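Local coordinates for TonB-dependent siderophore receptor (Pseudomonas aeruginosa 39016, PDB 5NEC), which probably imports ferric siderophores across the outer membrane of Pseudomonas aeruginosa, drawing on energy delivered by TonB, at residues T50-T55 and G132-F137; F357-S362 and A437-D442. All blocks are in the same frame, centred on the assembly; numbering follows the deposited sequence.

Interaction 1 of 2, residues T50-T55 and G132-F137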
loop_
_atom_site.group_PDB
_atom_site.type_symbol
_atom_site.label_atom_id
_atom_site.label_comp_id
_atom_site.label_asym_id
_atom_site.label_seq_id
_atom_site.Cartn_x
_atom_site.Cartn_y
_atom_site.Cartn_z
ATOM N N THR A 50 11.380 -15.014 13.776
ATOM C CA THR A 50 9.918 -14.931 13.691
ATOM C C THR A 50 9.465 -15.933 12.596
ATOM O O THR A 50 9.983 -15.911 11.470
ATOM C CB THR A 50 9.444 -13.467 13.452
ATOM O OG1 THR A 50 9.680 -12.704 14.646
ATOM C CG2 THR A 50 7.958 -13.385 13.102
ATOM N N PRO A 51 8.510 -16.827 12.928
ATOM C CA PRO A 51 8.094 -17.901 12.014
ATOM C C PRO A 51 7.056 -17.489 10.952
ATOM O O PRO A 51 6.043 -18.160 10.784
ATOM C CB PRO A 51 7.511 -18.936 12.980
ATOM C CG PRO A 51 6.914 -18.098 14.079
ATOM C CD PRO A 51 7.852 -16.955 14.246
ATOM N N ARG A 52 7.324 -16.396 10.238
ATOM C CA ARG A 52 6.419 -15.829 9.233
ATOM C C ARG A 52 7.250 -15.056 8.203
ATOM O O ARG A 52 8.334 -14.557 8.513
ATOM C CB ARG A 52 5.404 -14.879 9.890
ATOM C CG ARG A 52 4.439 -15.566 10.870
ATOM C CD ARG A 52 3.395 -14.646 11.508
ATOM N NE ARG A 52 4.003 -13.393 11.950
ATOM C CZ ARG A 52 4.028 -12.256 11.246
ATOM N NH1 ARG A 52 3.444 -12.146 10.034
ATOM N NH2 ARG A 52 4.655 -11.200 11.762
ATOM N N SER A 53 6.735 -14.949 6.982
ATOM C CA SER A 53 7.371 -14.110 5.967
ATOM C C SER A 53 7.088 -12.630 6.243
ATOM O O SER A 53 5.946 -12.183 6.145
ATOM C CB SER A 53 6.880 -14.495 4.577
ATOM O OG SER A 53 7.299 -15.809 4.276
ATOM N N VAL A 54 8.131 -11.878 6.599
ATOM C CA VAL A 54 8.019 -10.443 6.845
ATOM C C VAL A 54 9.129 -9.735 6.093
ATOM O O VAL A 54 10.285 -10.107 6.230
ATOM C CB VAL A 54 8.143 -10.109 8.341
ATOM C CG1 VAL A 54 8.094 -8.592 8.558
ATOM C CG2 VAL A 54 7.049 -10.819 9.137
ATOM N N THR A 55 8.777 -8.723 5.308
ATOM C CA THR A 55 9.762 -7.874 4.635
ATOM C C THR A 55 9.562 -6.429 5.064
ATOM O O THR A 55 8.462 -5.883 4.946
ATOM C CB THR A 55 9.647 -7.954 3.097
ATOM O OG1 THR A 55 9.744 -9.319 2.677
ATOM C CG2 THR A 55 10.728 -7.110 2.405
ATOM N N GLY A 132 1.859 -13.594 5.247
ATOM C CA GLY A 132 0.803 -14.476 5.733
ATOM C C GLY A 132 0.124 -13.799 6.901
ATOM O O GLY A 132 0.476 -12.669 7.249
ATOM N N PRO A 133 -0.842 -14.489 7.534
ATOM C CA PRO A 133 -1.598 -13.864 8.630
ATOM C C PRO A 133 -0.774 -13.613 9.899
ATOM O O PRO A 133 0.314 -14.197 10.077
ATOM C CB PRO A 133 -2.721 -14.867 8.898
ATOM C CG PRO A 133 -2.145 -16.174 8.467
ATOM C CD PRO A 133 -1.284 -15.876 7.277
ATOM N N ASN A 134 -1.310 -12.731 10.747
ATOM C CA ASN A 134 -0.703 -12.343 12.021
ATOM C C ASN A 134 -1.821 -11.884 12.991
ATOM O O ASN A 134 -2.328 -10.764 12.869
ATOM C CB ASN A 134 0.336 -11.234 11.777
ATOM C CG ASN A 134 1.157 -10.885 13.015
ATOM O OD1 ASN A 134 0.915 -11.373 14.112
ATOM N ND2 ASN A 134 2.137 -10.004 12.834
ATOM N N SER A 135 -2.191 -12.755 13.941
ATOM C CA SER A 135 -3.257 -12.501 14.952
ATOM C C SER A 135 -3.103 -11.211 15.775
ATOM O O SER A 135 -4.091 -10.703 16.302
ATOM C CB SER A 135 -3.353 -13.678 15.942
ATOM O OG SER A 135 -3.818 -14.864 15.319
ATOM N N ALA A 136 -1.863 -10.728 15.921
ATOM C CA ALA A 136 -1.569 -9.404 16.502
ATOM C C ALA A 136 -2.411 -8.254 15.899
ATOM O O ALA A 136 -2.832 -7.359 16.633
ATOM C CB ALA A 136 -0.078 -9.092 16.368
ATOM N N PHE A 137 -2.630 -8.286 14.577
ATOM C CA PHE A 137 -3.529 -7.357 13.873
ATOM C C PHE A 137 -4.839 -8.073 13.482
ATOM O O PHE A 137 -4.857 -9.296 13.313
ATOM C CB PHE A 137 -2.854 -6.777 12.603
ATOM C CG PHE A 137 -1.398 -6.357 12.783
ATOM C CD1 PHE A 137 -0.351 -7.250 12.519
ATOM C CD2 PHE A 137 -1.066 -5.049 13.157
ATOM C CE1 PHE A 137 0.977 -6.860 12.665
ATOM C CE2 PHE A 137 0.271 -4.658 13.292
ATOM C CZ PHE A 137 1.290 -5.564 13.052
#
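R52 carries its CG opposite the carbonyl carbon (chi1 -64°) and then bends at chi3, which swings the guanidinium up to N134; N134 meets it with a side chain extended away from its own backbone N (chi1 -172°). The two cross at roughly a right angle. N134 ND2 lies over one face of the guanidinium, displaced toward the rim and 3.0 Å from R52 NH2, with the amide plane turned 33° from the guanidinium plane. Both atoms are donors, so this is a close approach over the face and not a hydrogen bond. The amide's other end faces its own loop, where A136 N makes a weak 3.4 Å bond to N134 OD1, while F137 N reaches N134 O at 3.0 Å and closes the turn. Lower on the arginine, R52 CD rests 3.4 Å from P133 O. G132 O sits near the guanidinium plane at its edge, 4.1 Å from R52 NH1, which is too far to bond; NH1 has a weak bond to S130 OG instead. Just before R52, P51 centres an inverse gamma turn with a weak bond from R52 N to T50 O.

All this belongs to the plug of a TonB-dependent receptor, whose first strand, 54-57, pairs with strand 124-130. Barrel residues hold both pieces: K542 NZ, on strand 534-545, bonds T50 O and R52 O, and S53 OG bonds E538. Q483 OE1, on strand 471-488, accepts a bond from S135 N, and its side chain also touches R52 and N134; P133 touches A501 on strand 494-503.

Interaction 2 of 2, residues F357-S362 and A437-D442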
loop_
_atom_site.group_PDB
_atom_site.type_symbol
_atom_site.label_atom_id
_atom_site.label_comp_id
_atom_site.label_asym_id
_atom_site.label_seq_id
_atom_site.Cartn_x
_atom_site.Cartn_y
_atom_site.Cartn_z
ATOM N N PHE A 357 11.148 -21.487 31.291
ATOM C CA PHE A 357 11.165 -20.897 29.954
ATOM C C PHE A 357 10.761 -19.432 30.053
ATOM O O PHE A 357 9.906 -19.054 30.840
ATOM C CB PHE A 357 10.223 -21.640 28.995
ATOM C CG PHE A 357 10.329 -23.141 29.050
ATOM C CD1 PHE A 357 11.486 -23.820 28.653
ATOM C CD2 PHE A 357 9.271 -23.873 29.555
ATOM C CE1 PHE A 357 11.557 -25.208 28.748
ATOM C CE2 PHE A 357 9.329 -25.265 29.619
ATOM C CZ PHE A 357 10.480 -25.931 29.227
ATOM N N LYS A 358 11.374 -18.597 29.228
ATOM C CA LYS A 358 10.944 -17.234 29.040
ATOM C C LYS A 358 9.690 -17.225 28.156
ATOM O O LYS A 358 9.623 -17.941 27.147
ATOM C CB LYS A 358 12.040 -16.453 28.327
ATOM C CG LYS A 358 11.851 -14.944 28.334
ATOM C CD LYS A 358 12.844 -14.293 27.404
ATOM C CE LYS A 358 12.752 -12.791 27.494
ATOM N NZ LYS A 358 13.730 -12.145 26.572
ATOM N N ASN A 359 8.716 -16.394 28.536
ATOM C CA ASN A 359 7.521 -16.157 27.750
ATOM C C ASN A 359 7.487 -14.668 27.394
ATOM O O ASN A 359 7.174 -13.847 28.251
ATOM C CB ASN A 359 6.279 -16.512 28.554
ATOM C CG ASN A 359 6.116 -18.002 28.771
ATOM O OD1 ASN A 359 6.901 -18.640 29.507
ATOM N ND2 ASN A 359 5.095 -18.568 28.159
ATOM N N SER A 360 7.816 -14.340 26.141
ATOM C CA SER A 360 7.682 -12.988 25.630
ATOM C C SER A 360 6.299 -12.857 25.005
ATOM O O SER A 360 6.003 -13.514 24.000
ATOM C CB SER A 360 8.779 -12.692 24.625
ATOM O OG SER A 360 10.023 -12.738 25.301
ATOM N N PHE A 361 5.446 -12.035 25.624
ATOM C CA PHE A 361 4.033 -12.009 25.287
ATOM C C PHE A 361 3.525 -10.606 24.952
ATOM O O PHE A 361 4.159 -9.595 25.269
ATOM C CB PHE A 361 3.196 -12.619 26.422
ATOM C CG PHE A 361 2.934 -11.680 27.556
ATOM C CD1 PHE A 361 3.881 -11.505 28.550
ATOM C CD2 PHE A 361 1.741 -10.965 27.641
ATOM C CE1 PHE A 361 3.648 -10.622 29.616
ATOM C CE2 PHE A 361 1.514 -10.070 28.692
ATOM C CZ PHE A 361 2.461 -9.907 29.678
ATOM N N SER A 362 2.372 -10.581 24.286
ATOM C CA SER A 362 1.573 -9.371 24.149
ATOM C C SER A 362 0.091 -9.715 24.143
ATOM O O SER A 362 -0.313 -10.689 23.529
ATOM C CB SER A 362 1.947 -8.618 22.881
ATOM O OG SER A 362 1.361 -7.321 22.907
ATOM N N ALA A 437 -4.059 -12.330 22.139
ATOM C CA ALA A 437 -2.963 -12.752 23.006
ATOM C C ALA A 437 -1.917 -13.408 22.130
ATOM O O ALA A 437 -2.248 -14.226 21.286
ATOM C CB ALA A 437 -3.477 -13.703 24.062
ATOM N N PHE A 438 -0.668 -13.010 22.290
ATOM C CA PHE A 438 0.437 -13.587 21.545
ATOM C C PHE A 438 1.534 -13.954 22.557
ATOM O O PHE A 438 1.791 -13.186 23.475
ATOM C CB PHE A 438 0.926 -12.587 20.475
ATOM C CG PHE A 438 1.954 -13.168 19.524
ATOM C CD1 PHE A 438 1.648 -14.296 18.740
ATOM C CD2 PHE A 438 3.244 -12.615 19.415
ATOM C CE1 PHE A 438 2.599 -14.854 17.875
ATOM C CE2 PHE A 438 4.184 -13.168 18.536
ATOM C CZ PHE A 438 3.862 -14.286 17.769
ATOM N N ASP A 439 2.144 -15.133 22.404
ATOM C CA ASP A 439 3.239 -15.582 23.273
ATOM C C ASP A 439 4.323 -16.310 22.482
ATOM O O ASP A 439 4.016 -17.183 21.693
ATOM C CB ASP A 439 2.708 -16.507 24.375
ATOM C CG ASP A 439 3.758 -16.803 25.473
ATOM O OD1 ASP A 439 4.770 -16.080 25.525
ATOM O OD2 ASP A 439 3.559 -17.739 26.289
ATOM N N THR A 440 5.580 -15.943 22.722
ATOM C CA THR A 440 6.741 -16.684 22.233
ATOM C C THR A 440 7.484 -17.300 23.421
ATOM O O THR A 440 7.885 -16.590 24.339
ATOM C CB THR A 440 7.696 -15.782 21.431
ATOM O OG1 THR A 440 7.076 -15.448 20.194
ATOM C CG2 THR A 440 9.030 -16.486 21.109
ATOM N N ILE A 441 7.673 -18.612 23.371
ATOM C CA ILE A 441 8.319 -19.363 24.446
ATOM C C ILE A 441 9.688 -19.831 23.966
ATOM O O ILE A 441 9.769 -20.520 22.957
ATOM C CB ILE A 441 7.448 -20.570 24.859
ATOM C CG1 ILE A 441 5.980 -20.116 25.039
ATOM C CG2 ILE A 441 8.014 -21.206 26.105
ATOM C CD1 ILE A 441 5.006 -21.178 25.498
ATOM N N ASP A 442 10.760 -19.435 24.650
ATOM C CA ASP A 442 12.103 -19.993 24.377
ATOM C C ASP A 442 12.231 -21.267 25.167
ATOM O O ASP A 442 12.346 -21.219 26.390
ATOM C CB ASP A 442 13.237 -19.065 24.805
ATOM C CG ASP A 442 13.291 -17.791 24.016
ATOM O OD1 ASP A 442 13.049 -17.832 22.787
ATOM O OD2 ASP A 442 13.590 -16.737 24.630
#
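N359 and D439 face each other diagonally across two neighbouring strands of the antiparallel beta-barrel that forms the receptor's transmembrane wall. N359 ND2 donates to D439 OD2 over 2.6 Å, at 155° at the hydrogen, and OD2 accepts through its syn lone pair, on the side of OD1. The acceptor lies close to the amide plane, and amide and carboxylate are themselves nearly coplanar. D439 gets there by extending its CG away from its backbone N (chi1 -169°). That leaves OD1 only 3.2 Å from S360 O, a meeting of two acceptors with no bond between them, probably a mildly unfavourable one that the bond at OD2 offsets. I441, the direct cross-strand partner of N359, covers the same amide, with CG1 3.6 Å from ND2. Beyond it, I441 CG2 packs on F357 CB.

The backbone sets this spacing. S360 and T440 form a hydrogen-bonded pair, the T440 N to S360 O bond being nearly straight at 171°, and S362 with F438 forms the next. Between them F361 and D439 make a non-hydrogen-bonded pair, where F361 CA comes 3.1 Å from F438 O in a CA-H...O contact. K358 and D442 lie alongside on the face shared with S360 and T440, their charged ends 5.0 Å apart from NZ to OD2, too far for contact.

Strands 327-354 and 447-464 continue the wall on either side, F361 bonding G350 and D439 bonding I451 through their backbones. The S360, T440 and F438 face looks inward to T44 of the N-terminal segment, and the hydroxyl T440 OG1 hydrogen-bonds T44 OG1, with a weak second bond to N450 OD1.

In the fold
From the N terminus the chain runs past T44, which touches the strands of interaction 2, before entering 50-55. Interaction 1 then closes a 76-residue loop when 132-137 returns to 50-55, joining the start of the plug to the connection between strands 124-130 and 146-151. The barrel strands follow from 159 onward. Interaction 2 closes a second loop, of 74 residues, between strands 357-379 and 426-444. The loops lie in series, neither nesting nor crossing. One works inside the plug and the other within the wall, yet their centres are 15 Å apart and their nearest atoms about 5 Å apart, without touching.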